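Local coordinates for molybdenum cofactor carrier protein (Chlamydomonas reinhardtii, PDB 2IZ6) that probably binds the molybdenum cofactor and carries it in the cell, on a Rossmann-like fold, at residues K13-V18 and G45-T50; A34-K39 and E60-A65; R100-A105 and E123-A127; V110-M116 and P133-T139. One frame throughout, in Å; residues are numbered along the deposited sequence. Where two conformers were deposited one is given.

Contact 1 (K13-V18 and G45-T50)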
loop_
_atom_site.group_PDB
_atom_site.type_symbol
_atom_site.label_atom_id
_atom_site.label_comp_id
_atom_site.label_asym_id
_atom_site.label_seq_id
_atom_site.Cartn_x
_atom_site.Cartn_y
_atom_site.Cartn_z
ATOM N N LYS A 13 -18.909 -16.245 8.498
ATOM C CA LYS A 13 -17.897 -17.151 9.077
ATOM C C LYS A 13 -16.698 -16.335 9.586
ATOM O O LYS A 13 -16.245 -15.375 8.898
ATOM C CB LYS A 13 -17.317 -18.205 8.077
ATOM C CG LYS A 13 -18.173 -19.404 7.551
ATOM C CD LYS A 13 -17.164 -20.250 6.751
ATOM C CE LYS A 13 -17.773 -21.411 6.048
ATOM N NZ LYS A 13 -16.670 -22.057 5.213
ATOM N N PRO A 14 -16.201 -16.663 10.812
ATOM C CA PRO A 14 -14.946 -16.074 11.309
ATOM C C PRO A 14 -13.818 -16.326 10.342
ATOM O O PRO A 14 -13.823 -17.341 9.632
ATOM C CB PRO A 14 -14.743 -16.792 12.670
ATOM C CG PRO A 14 -16.109 -17.242 13.071
ATOM C CD PRO A 14 -16.840 -17.532 11.809
ATOM N N ILE A 15 -12.852 -15.397 10.341
ATOM C CA ILE A 15 -11.677 -15.491 9.534
ATOM C C ILE A 15 -10.536 -15.503 10.524
ATOM O O ILE A 15 -10.384 -14.605 11.353
ATOM C CB ILE A 15 -11.551 -14.315 8.619
ATOM C CG1 ILE A 15 -12.745 -14.266 7.632
ATOM C CG2 ILE A 15 -10.213 -14.411 7.834
ATOM C CD1 ILE A 15 -12.672 -13.084 6.683
ATOM N N ILE A 16 -9.761 -16.539 10.460
ATOM C CA ILE A 16 -8.548 -16.701 11.302
ATOM C C ILE A 16 -7.355 -16.578 10.422
ATOM O O ILE A 16 -7.165 -17.340 9.489
ATOM C CB ILE A 16 -8.545 -18.071 12.080
ATOM C CG1 ILE A 16 -9.882 -18.305 12.784
ATOM C CG2 ILE A 16 -7.351 -18.153 13.015
ATOM C CD1 ILE A 16 -10.392 -17.233 13.664
ATOM N N GLY A 17 -6.497 -15.644 10.791
ATOM C CA GLY A 17 -5.264 -15.439 10.087
ATOM C C GLY A 17 -4.149 -16.274 10.655
ATOM O O GLY A 17 -4.067 -16.495 11.840
ATOM N N VAL A 18 -3.264 -16.775 9.788
ATOM C CA VAL A 18 -2.135 -17.526 10.193
ATOM C C VAL A 18 -0.915 -16.950 9.526
ATOM O O VAL A 18 -0.891 -16.718 8.337
ATOM C CB VAL A 18 -2.266 -19.017 9.854
ATOM C CG1 VAL A 18 -0.988 -19.825 10.111
ATOM C CG2 VAL A 18 -3.451 -19.590 10.576
ATOM N N GLY A 45 -15.320 -24.608 11.315
ATOM C CA GLY A 45 -16.142 -23.794 10.449
ATOM C C GLY A 45 -15.637 -22.422 10.144
ATOM O O GLY A 45 -16.432 -21.560 9.758
ATOM N N TRP A 46 -14.370 -22.194 10.433
ATOM C CA TRP A 46 -13.732 -20.933 10.222
ATOM C C TRP A 46 -13.030 -20.904 8.855
ATOM O O TRP A 46 -12.595 -21.925 8.361
ATOM C CB TRP A 46 -12.761 -20.578 11.354
ATOM C CG TRP A 46 -13.335 -20.725 12.710
ATOM C CD1 TRP A 46 -14.634 -20.451 13.120
ATOM C CD2 TRP A 46 -12.602 -21.026 13.903
ATOM N NE1 TRP A 46 -14.742 -20.762 14.492
ATOM C CE2 TRP A 46 -13.519 -21.114 14.978
ATOM C CE3 TRP A 46 -11.293 -21.468 14.111
ATOM C CZ2 TRP A 46 -13.116 -21.490 16.284
ATOM C CZ3 TRP A 46 -10.895 -21.880 15.414
ATOM C CH2 TRP A 46 -11.823 -21.841 16.482
ATOM N N ILE A 47 -12.912 -19.689 8.314
ATOM C CA ILE A 47 -12.137 -19.410 7.093
ATOM C C ILE A 47 -10.662 -19.165 7.478
ATOM O O ILE A 47 -10.424 -18.466 8.446
ATOM C CB ILE A 47 -12.681 -18.201 6.339
ATOM C CG1 ILE A 47 -14.116 -18.389 5.828
ATOM C CG2 ILE A 47 -11.794 -17.857 5.162
ATOM C CD1 ILE A 47 -14.805 -17.110 5.353
ATOM N N LEU A 48 -9.726 -19.823 6.769
ATOM C CA LEU A 48 -8.309 -19.559 6.948
ATOM C C LEU A 48 -7.865 -18.472 5.989
ATOM O O LEU A 48 -8.083 -18.614 4.795
ATOM C CB LEU A 48 -7.556 -20.814 6.632
ATOM C CG LEU A 48 -6.000 -20.755 6.565
ATOM C CD1 LEU A 48 -5.479 -20.389 7.942
ATOM C CD2 LEU A 48 -5.349 -22.072 6.083
ATOM N N LEU A 49 -7.132 -17.498 6.515
ATOM C CA LEU A 49 -6.543 -16.424 5.738
ATOM C C LEU A 49 -5.064 -16.503 5.979
ATOM O O LEU A 49 -4.619 -16.447 7.130
ATOM C CB LEU A 49 -7.081 -15.073 6.262
ATOM C CG LEU A 49 -6.502 -13.794 5.660
ATOM C CD1 LEU A 49 -6.866 -13.635 4.270
ATOM C CD2 LEU A 49 -7.087 -12.535 6.360
ATOM N N THR A 50 -4.252 -16.678 4.919
ATOM C CA THR A 50 -2.809 -16.773 5.065
ATOM C C THR A 50 -2.125 -16.395 3.758
ATOM O O THR A 50 -2.785 -15.998 2.807
ATOM C CB THR A 50 -2.385 -18.183 5.613
ATOM O OG1 THR A 50 -1.017 -18.209 6.020
ATOM C CG2 THR A 50 -2.602 -19.223 4.586
HETATM O O HOH W 1 -14.273 -22.753 6.267
#
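Residues 15-18 and 47-50 run as neighbouring parallel strands, their axes 4.7 Å apart at the closest point and 33° from exact alignment, with Ile15 paired to Ile47, Ile16 to Leu48 and Gly17 to Leu49. Four backbone hydrogen bonds join the two segments, starting at Pro14 just ahead of the strand: Pro14 O accepts from Ile47 N, Ile47 O from Ile16 N, Ile16 O from Leu49 N, and Leu49 O from Val18 N. A fifth bond uses a side chain, for Thr50 OG1 donates to Val18 O over 2.8 Å from above the carbonyl plane. On one face of the sheet Ile15 CG1 runs alongside Ile47, 4.1 Å from its CB, while Ile15 CG2 reaches on to Leu49 CB at 3.6 Å; the two isoleucines also meet Pro91 and Ile90 of a second subunit. On the other face Ile16 CG1, set beside its own backbone N (chi1 -49°), leans against Trp46 CE3 at 3.7 Å. Pro14 CG meets the indole obliquely, 3.5 Å from Trp46 CD1. Further along, Val18 CG2 presses on Leu48 CD1 at 3.4 Å, tighter than ordinary van der Waals contact. At the start the extended Lys13 chain passes Gly45 O and crosses Ile47 at about a right angle, and a water links Lys13 NZ with Trp46 O. These are the two strands of a beta-alpha-beta unit whose connecting helix, 28-43, packs on Ile16, Val18 and Trp46, joined there by helix 161-173. Strand 110-114 flanks 15-19, bonding to Gly17, and 72-76 flanks 47-51, bonding to Leu48.

Contact 2 (A34-K39 and E60-A65)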
loop_
_atom_site.group_PDB
_atom_site.type_symbol
_atom_site.label_atom_id
_atom_site.label_comp_id
_atom_site.label_asym_id
_atom_site.label_seq_id
_atom_site.Cartn_x
_atom_site.Cartn_y
_atom_site.Cartn_z
ATOM N N ALA A 34 1.443 -26.260 12.077
ATOM C CA ALA A 34 0.689 -25.485 11.132
ATOM C C ALA A 34 -0.359 -26.277 10.380
ATOM O O ALA A 34 -1.544 -25.826 10.247
ATOM C CB ALA A 34 1.625 -24.748 10.182
ATOM N N ASN A 35 0.015 -27.485 9.949
ATOM C CA ASN A 35 -0.956 -28.336 9.246
ATOM C C ASN A 35 -2.154 -28.687 10.167
ATOM O O ASN A 35 -3.307 -28.641 9.734
ATOM C CB ASN A 35 -0.220 -29.596 8.694
ATOM C CG ASN A 35 -1.126 -30.459 7.862
ATOM O OD1 ASN A 35 -1.702 -31.395 8.359
ATOM N ND2 ASN A 35 -1.397 -30.041 6.613
ATOM N N GLU A 36 -1.862 -29.089 11.404
ATOM C CA GLU A 36 -2.895 -29.441 12.379
ATOM C C GLU A 36 -3.740 -28.284 12.707
ATOM O O GLU A 36 -4.943 -28.429 12.832
ATOM C CB GLU A 36 -2.274 -29.981 13.649
ATOM C CG GLU A 36 -3.312 -30.551 14.630
ATOM C CD GLU A 36 -4.150 -31.786 14.120
ATOM O OE1 GLU A 36 -3.710 -32.559 13.230
ATOM O OE2 GLU A 36 -5.304 -31.974 14.623
ATOM N N LEU A 37 -3.081 -27.133 12.857
ATOM C CA LEU A 37 -3.833 -25.928 13.135
ATOM C C LEU A 37 -4.822 -25.665 12.008
ATOM O O LEU A 37 -5.990 -25.313 12.306
ATOM C CB LEU A 37 -2.856 -24.775 13.296
ATOM C CG LEU A 37 -3.507 -23.444 13.634
ATOM C CD1 LEU A 37 -3.978 -23.395 15.049
ATOM C CD2 LEU A 37 -2.553 -22.279 13.295
ATOM N N GLY A 38 -4.382 -25.682 10.759
ATOM C CA GLY A 38 -5.236 -25.531 9.564
ATOM C C GLY A 38 -6.439 -26.457 9.577
ATOM O O GLY A 38 -7.614 -26.050 9.386
ATOM N N LYS A 39 -6.197 -27.699 9.928
ATOM C CA LYS A 39 -7.276 -28.750 10.079
ATOM C C LYS A 39 -8.297 -28.301 11.059
ATOM O O LYS A 39 -9.457 -28.339 10.751
ATOM C CB LYS A 39 -6.637 -30.124 10.448
ATOM C CG LYS A 39 -5.916 -30.762 9.395
ATOM C CD LYS A 39 -5.710 -32.236 9.822
ATOM C CE LYS A 39 -4.365 -32.778 9.471
ATOM N NZ LYS A 39 -4.138 -34.063 10.298
ATOM N N GLU A 60 1.388 -25.154 4.767
ATOM C CA GLU A 60 0.917 -26.281 5.582
ATOM C C GLU A 60 -0.448 -26.042 6.188
ATOM O O GLU A 60 -1.263 -26.960 6.195
ATOM C CB GLU A 60 1.921 -26.659 6.672
ATOM C CG GLU A 60 3.181 -27.363 6.122
ATOM C CD GLU A 60 2.839 -28.723 5.561
ATOM O OE1 GLU A 60 1.833 -29.312 5.975
ATOM O OE2 GLU A 60 3.568 -29.192 4.660
ATOM N N ALA A 61 -0.658 -24.836 6.697
ATOM C CA ALA A 61 -1.927 -24.486 7.250
ATOM C C ALA A 61 -3.014 -24.616 6.158
ATOM O O ALA A 61 -4.143 -25.126 6.384
ATOM C CB ALA A 61 -1.838 -23.124 7.844
ATOM N N MET A 62 -2.671 -24.151 4.962
ATOM C CA MET A 62 -3.615 -24.117 3.852
ATOM C C MET A 62 -3.986 -25.526 3.400
ATOM O O MET A 62 -5.135 -25.792 3.049
ATOM C CB MET A 62 -3.033 -23.325 2.679
ATOM C CG MET A 62 -2.783 -21.858 2.984
ATOM S SD MET A 62 -3.441 -20.759 1.715
ATOM C CE MET A 62 -5.102 -21.404 1.536
ATOM N N LYS A 63 -3.006 -26.424 3.413
ATOM C CA LYS A 63 -3.244 -27.814 3.067
ATOM C C LYS A 63 -4.117 -28.494 4.080
ATOM O O LYS A 63 -4.983 -29.316 3.763
ATOM C CB LYS A 63 -1.924 -28.550 2.986
ATOM C CG LYS A 63 -1.159 -28.222 1.739
ATOM C CD LYS A 63 -0.064 -29.295 1.467
ATOM C CE LYS A 63 1.100 -29.202 2.477
ATOM N NZ LYS A 63 2.030 -30.364 2.414
ATOM N N GLY A 64 -3.861 -28.193 5.342
ATOM C CA GLY A 64 -4.654 -28.726 6.439
ATOM C C GLY A 64 -6.116 -28.326 6.429
ATOM O O GLY A 64 -7.008 -29.155 6.574
ATOM N N ALA A 65 -6.360 -27.036 6.201
ATOM C CA ALA A 65 -7.721 -26.527 6.138
ATOM C C ALA A 65 -8.464 -27.133 4.959
ATOM O O ALA A 65 -9.636 -27.500 5.074
ATOM C CB ALA A 65 -7.658 -25.024 5.960
#
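Asn35 reaches across to Glu60 between two helices whose local axes approach to 6.4 Å, with 38° between their directions. Its CB lies 3.4 Å from Glu60 OE1, and CG follows at 3.7 Å from that same oxygen. At the tip, ND2 makes a weak hydrogen bond to Glu60 O, 3.1 Å long, and lies 3.3 Å from Gly64 N, a second donor to which it does not bond. With CG anti to the backbone N (chi1 -175°), the amide points over toward the 60-65 helix. The amide and carboxylate planes are 62° apart. Glu60 OE2 turns to its own helix, where Lys63 NZ makes a salt bridge to it at 3.0 Å from above the carboxylate plane. Were Glu60 cut back to an alanine, Lys63 NZ would probably lose its salt-bridge partner and a gap would open beside Asn35 CB. Beside the polar pair the backbones meet. Gly38 and Ala61 have their CA atoms 4.2 Å apart, and Gly38 CA sends a CA-H...O contact to Ala61 O. Gly64 CA does likewise toward Asn35 O, and a CB modelled on either glycine would run into the facing carbonyl oxygen. Ala34, Ala61 and Ala65 supply small side chains around this crossing. Such close approach, through glycine and alanine with repeated CA-H...O contacts, is typical of tightly packed helix pairs, here on one face of a Rossmann-like parallel sheet, where Ala61 and Ala65 rest on Leu48.

Contact 3 (R100-A105 and E123-A127)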
loop_
_atom_site.group_PDB
_atom_site.type_symbol
_atom_site.label_atom_id
_atom_site.label_comp_id
_atom_site.label_asym_id
_atom_site.label_seq_id
_atom_site.Cartn_x
_atom_site.Cartn_y
_atom_site.Cartn_z
ATOM N N ARG A 100 6.814 -6.444 2.695
ATOM C CA ARG A 100 6.000 -6.865 3.833
ATOM C C ARG A 100 5.261 -8.155 3.484
ATOM O O ARG A 100 4.763 -8.327 2.361
ATOM C CB ARG A 100 4.995 -5.758 4.148
ATOM C CG ARG A 100 4.140 -5.974 5.342
ATOM C CD ARG A 100 3.225 -4.806 5.538
ATOM N NE ARG A 100 2.157 -5.127 6.453
ATOM C CZ ARG A 100 1.040 -4.425 6.582
ATOM N NH1 ARG A 100 0.872 -3.254 5.974
ATOM N NH2 ARG A 100 0.127 -4.841 7.409
ATOM N N ASP A 101 5.172 -9.077 4.432
ATOM C CA ASP A 101 4.339 -10.282 4.260
ATOM C C ASP A 101 2.894 -9.901 4.537
ATOM O O ASP A 101 2.301 -10.381 5.484
ATOM C CB ASP A 101 4.795 -11.354 5.234
ATOM C CG ASP A 101 6.190 -11.818 4.952
ATOM O OD1 ASP A 101 6.553 -11.784 3.760
ATOM O OD2 ASP A 101 6.902 -12.213 5.896
ATOM N N ASN A 102 2.327 -9.026 3.690
ATOM C CA ASN A 102 0.966 -8.565 3.856
ATOM C C ASN A 102 0.007 -9.683 3.473
ATOM O O ASN A 102 0.096 -10.189 2.328
ATOM C CB ASN A 102 0.660 -7.385 2.927
ATOM C CG ASN A 102 -0.436 -6.516 3.450
ATOM O OD1 ASN A 102 -1.419 -7.000 4.040
ATOM N ND2 ASN A 102 -0.220 -5.181 3.345
ATOM N N ILE A 103 -0.846 -10.077 4.415
ATOM C CA ILE A 103 -1.933 -11.007 4.132
ATOM C C ILE A 103 -3.299 -10.354 4.405
ATOM O O ILE A 103 -4.280 -11.010 4.677
ATOM C CB ILE A 103 -1.712 -12.316 4.925
ATOM C CG1 ILE A 103 -1.817 -12.085 6.448
ATOM C CG2 ILE A 103 -0.397 -12.937 4.458
ATOM C CD1 ILE A 103 -1.993 -13.456 7.345
ATOM N N ASN A 104 -3.371 -9.031 4.264
ATOM C CA ASN A 104 -4.565 -8.312 4.693
ATOM C C ASN A 104 -5.083 -8.792 6.083
ATOM O O ASN A 104 -6.288 -8.973 6.339
ATOM C CB ASN A 104 -5.663 -8.412 3.584
ATOM C CG ASN A 104 -5.321 -7.553 2.338
ATOM O OD1 ASN A 104 -4.521 -6.641 2.378
ATOM N ND2 ASN A 104 -5.961 -7.840 1.251
ATOM N N ALA A 105 -4.156 -8.974 7.005
ATOM C CA ALA A 105 -4.473 -9.546 8.314
ATOM C C ALA A 105 -5.511 -8.826 9.128
ATOM O O ALA A 105 -6.078 -9.464 9.991
ATOM C CB ALA A 105 -3.174 -9.639 9.114
ATOM N N GLU A 123 3.876 -8.287 11.257
ATOM C CA GLU A 123 2.452 -8.485 11.193
ATOM C C GLU A 123 1.789 -8.627 12.561
ATOM O O GLU A 123 0.653 -8.167 12.789
ATOM C CB GLU A 123 2.077 -9.667 10.273
ATOM C CG GLU A 123 2.359 -9.484 8.821
ATOM C CD GLU A 123 1.895 -8.136 8.199
ATOM O OE1 GLU A 123 2.739 -7.563 7.476
ATOM O OE2 GLU A 123 0.751 -7.687 8.443
ATOM N N VAL A 124 2.462 -9.292 13.473
ATOM C CA VAL A 124 1.957 -9.440 14.838
ATOM C C VAL A 124 1.874 -8.015 15.488
ATOM O O VAL A 124 0.899 -7.588 16.114
ATOM C CB VAL A 124 2.824 -10.358 15.703
ATOM C CG1 VAL A 124 2.474 -10.250 17.165
ATOM C CG2 VAL A 124 2.687 -11.768 15.182
ATOM N N ALA A 125 2.956 -7.246 15.314
ATOM C CA ALA A 125 3.015 -5.899 15.881
ATOM C C ALA A 125 1.946 -5.022 15.288
ATOM O O ALA A 125 1.249 -4.258 16.030
ATOM C CB ALA A 125 4.337 -5.301 15.644
ATOM N N LEU A 126 1.690 -5.140 13.973
ATOM C CA LEU A 126 0.609 -4.350 13.348
ATOM C C LEU A 126 -0.790 -4.806 13.823
ATOM O O LEU A 126 -1.734 -3.975 13.864
ATOM C CB LEU A 126 0.754 -4.306 11.848
ATOM C CG LEU A 126 1.988 -3.540 11.395
ATOM C CD1 LEU A 126 2.256 -3.559 9.873
ATOM C CD2 LEU A 126 1.931 -2.083 11.843
ATOM N N ALA A 127 -1.012 -6.064 14.067
ATOM C CA ALA A 127 -2.243 -6.592 14.643
ATOM C C ALA A 127 -2.447 -5.968 15.991
ATOM O O ALA A 127 -3.523 -5.518 16.301
ATOM C CB ALA A 127 -2.215 -8.099 14.756
HETATM O O HOH W 2 5.225 -8.366 7.298
HETATM O O HOH W 3 -1.200 -8.213 6.663
#
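The guanidinium edge of Arg100 that carries NE and NH2 meets the Glu123 carboxylate in a bidentate salt bridge. NE of Arg100 donates to Glu123 OE1 at 2.7 Å with an angle of 158° at the hydrogen, and NH2 of Arg100 reaches Glu123 OE2 at 3.1 Å with 162°. Both oxygens use their syn lone pairs, and the guanidinium and carboxylate planes differ by only 5°, so the bridge is nearly flat. The guanidinium is also sandwiched: Leu126 CD1 sits 3.4 Å above one face, toward the rim, and Asn102 ND2 occupies the opposite face. Reach comes from the arginine chain, extended from CG to NE, while Glu123 bends at chi2 to present its carboxylate. Shortening Arg100 to an alanine is likely to leave the Glu123 carboxylate without its cationic mate and Leu126 CD1 without the guanidinium face. Two waters extend the grip on the glutamate. One accepts from Asp101 N and donates to Glu123 OE1 over 2.6 Å; the other donates to Glu123 OE2 at 2.7 Å and to Asn102 OD1, and accepts from the backbone N of Ile103 and of Ala105. Each carboxylate oxygen thus receives one bond from arginine and one from water. The loop is shaped by an inverse gamma turn centred on Asp101 and by an Asx turn, in which Asn102 OD1 accepts from Asn104 N. Arg100 also packs on Arg100 of a third subunit, and Leu126 on its Ala122. The contact ties the loop before strand 110-114 to helix 118-129, which, with the turn before it, carries a glycine-rich sequence resembling the Rossmann-type motif.

Contact 4 (V110-M116 and P133-T139)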
loop_
_atom_site.group_PDB
_atom_site.type_symbol
_atom_site.label_atom_id
_atom_site.label_comp_id
_atom_site.label_asym_id
_atom_site.label_seq_id
_atom_site.Cartn_x
_atom_site.Cartn_y
_atom_site.Cartn_z
ATOM N N VAL A 110 -8.903 -13.081 14.634
ATOM C CA VAL A 110 -7.734 -13.448 15.450
ATOM C C VAL A 110 -6.646 -13.830 14.551
ATOM O O VAL A 110 -6.856 -14.474 13.541
ATOM C CB VAL A 110 -8.019 -14.684 16.361
ATOM C CG1 VAL A 110 -6.847 -14.910 17.375
ATOM C CG2 VAL A 110 -9.271 -14.481 17.100
ATOM N N LEU A 111 -5.415 -13.424 14.894
ATOM C CA LEU A 111 -4.193 -13.795 14.139
ATOM C C LEU A 111 -3.365 -14.804 14.946
ATOM O O LEU A 111 -3.127 -14.596 16.140
ATOM C CB LEU A 111 -3.351 -12.519 13.830
ATOM C CG LEU A 111 -2.044 -12.664 13.047
ATOM C CD1 LEU A 111 -2.359 -13.211 11.657
ATOM C CD2 LEU A 111 -1.284 -11.375 12.933
ATOM N N VAL A 112 -2.978 -15.930 14.340
ATOM C CA VAL A 112 -2.140 -16.896 14.985
ATOM C C VAL A 112 -0.809 -16.939 14.272
ATOM O O VAL A 112 -0.733 -17.105 13.044
ATOM C CB VAL A 112 -2.765 -18.319 14.892
ATOM C CG1 VAL A 112 -1.970 -19.310 15.645
ATOM C CG2 VAL A 112 -4.166 -18.368 15.478
ATOM N N ALA A 113 0.265 -16.722 15.042
ATOM C CA ALA A 113 1.630 -16.855 14.567
ATOM C C ALA A 113 2.119 -18.254 14.980
ATOM O O ALA A 113 2.042 -18.626 16.160
ATOM C CB ALA A 113 2.513 -15.799 15.186
ATOM N N VAL A 114 2.633 -18.991 14.013
ATOM C CA VAL A 114 3.259 -20.277 14.265
ATOM C C VAL A 114 4.749 -20.050 13.944
ATOM O O VAL A 114 5.108 -19.866 12.787
ATOM C CB VAL A 114 2.696 -21.397 13.325
ATOM C CG1 VAL A 114 3.331 -22.687 13.633
ATOM C CG2 VAL A 114 1.236 -21.487 13.465
ATOM N N GLY A 115 5.560 -19.966 14.970
ATOM C CA GLY A 115 6.963 -19.576 14.807
ATOM C C GLY A 115 7.100 -18.086 14.526
ATOM O O GLY A 115 6.123 -17.306 14.617
ATOM N N MET A 116 8.335 -17.680 14.228
ATOM C CA MET A 116 8.665 -16.261 14.283
ATOM C C MET A 116 9.842 -15.925 13.395
ATOM O O MET A 116 10.764 -16.746 13.268
ATOM C CB MET A 116 9.030 -15.877 15.710
ATOM C CG MET A 116 9.155 -14.346 15.942
ATOM S SD MET A 116 7.852 -13.323 15.516
ATOM C CE MET A 116 6.418 -14.040 16.413
ATOM N N PRO A 133 -6.473 -9.316 18.754
ATOM C CA PRO A 133 -5.778 -10.347 19.508
ATOM C C PRO A 133 -4.889 -11.259 18.691
ATOM O O PRO A 133 -5.175 -11.538 17.542
ATOM C CB PRO A 133 -6.879 -11.192 20.099
ATOM C CG PRO A 133 -7.965 -11.021 19.136
ATOM C CD PRO A 133 -7.846 -9.711 18.476
ATOM N N VAL A 134 -3.811 -11.635 19.306
ATOM C CA VAL A 134 -2.848 -12.505 18.656
ATOM C C VAL A 134 -2.521 -13.761 19.513
ATOM O O VAL A 134 -2.323 -13.683 20.735
ATOM C CB VAL A 134 -1.538 -11.724 18.316
ATOM C CG1 VAL A 134 -0.516 -12.650 17.643
ATOM C CG2 VAL A 134 -1.767 -10.525 17.400
ATOM N N VAL A 135 -2.473 -14.888 18.852
ATOM C CA VAL A 135 -2.049 -16.143 19.453
ATOM C C VAL A 135 -0.655 -16.604 18.987
ATOM O O VAL A 135 -0.427 -16.658 17.790
ATOM C CB VAL A 135 -3.086 -17.267 19.217
ATOM C CG1 VAL A 135 -2.659 -18.544 19.890
ATOM C CG2 VAL A 135 -4.445 -16.898 19.743
ATOM N N LEU A 136 0.287 -16.750 19.925
ATOM C CA LEU A 136 1.645 -17.112 19.607
ATOM C C LEU A 136 1.863 -18.570 19.909
ATOM O O LEU A 136 1.858 -18.972 21.072
ATOM C CB LEU A 136 2.603 -16.248 20.437
ATOM C CG LEU A 136 2.516 -14.732 20.270
ATOM C CD1 LEU A 136 3.592 -14.044 21.178
ATOM C CD2 LEU A 136 2.658 -14.311 18.832
ATOM N N LEU A 137 2.149 -19.341 18.859
ATOM C CA LEU A 137 2.356 -20.803 18.945
ATOM C C LEU A 137 3.756 -21.115 18.407
ATOM O O LEU A 137 4.106 -20.759 17.298
ATOM C CB LEU A 137 1.294 -21.565 18.160
ATOM C CG LEU A 137 1.473 -23.105 18.050
ATOM C CD1 LEU A 137 1.384 -23.685 19.431
ATOM C CD2 LEU A 137 0.382 -23.684 17.092
ATOM N N GLY A 138 4.538 -21.763 19.230
ATOM C CA GLY A 138 5.889 -22.206 18.829
ATOM C C GLY A 138 6.874 -21.091 18.597
ATOM O O GLY A 138 7.807 -21.230 17.791
ATOM N N THR A 139 6.658 -19.959 19.274
ATOM C CA THR A 139 7.583 -18.816 19.237
ATOM C C THR A 139 8.536 -18.953 20.455
ATOM O O THR A 139 8.214 -19.561 21.435
ATOM C CB THR A 139 6.851 -17.432 19.153
ATOM O OG1 THR A 139 6.218 -17.063 20.393
ATOM C CG2 THR A 139 5.785 -17.438 18.036
#
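Val112 runs alongside Val135, Val112 CG2 4.0 Å from Val135 CB, at the apolar centre of two parallel strands that form a beta-alpha-beta unit of the Rossmann-like sheet with helix 118-129 as the crossover. At the start of the pair Val110 CG1 meets Val135 CG2 at 3.9 Å, and on the face of Val112 Val114 approaches Leu137. The opposite face pairs Leu111 with Val134 and Ala113 with Leu136; there Leu136, its CG beside the backbone N (chi1 -59°), brings CD2 to within 3.9 Å of Ala113 CB. Helix 118-129 packs on the face of Leu111 and Val134, whereas helices 28-43 and 161-173 cover that of Val112. Between the two layers runs the backbone bonding. Leu111 N donates to Pro133 O, Val135 N to Leu111 O, Ala113 N to Val135 O, Leu137 N to Ala113 O and Gly115 N to Leu137 O, a continuous parallel register with local axes 4.6 Å apart and only 17° between their directions. Past the strand ends both segments turn through glycines with positive phi, Gly115 and Gly138. Met116 curls through its CG-SD bonds so that CE comes back to Thr139 CG2 at 3.8 Å, and its side chain also packs on Phe146 of a third subunit. The polar edge ends at Gly115 O, a buried oxygen without a hydrogen-bonding partner in the model, against which the Thr139 methyl CG2 sits at 3.4 Å.

Overall arrangement
The contacts involve one parallel sheet, helices on its two faces and, in contact 3, the loop before strand 110-114. Contacts 1 and 4 lie in the sheet, joined where strand 15-19 pairs with strand 110-114: Gly17 O is 2.8 Å from Val112 N, a probable hydrogen bond. Contact 2, centred about 11 Å from the centre of contact 1, packs on Leu48 and Thr50, and their segments alternate along the chain. Contacts 3 and 4, centres about 12 Å apart, follow later and alternate likewise through helix 118-129. Helices 28-43 and 118-129 pack on opposite faces of the sheet, Leu37 on Val112 and Ala127 on Leu111, consistent with a three-layered Rossmann-like fold.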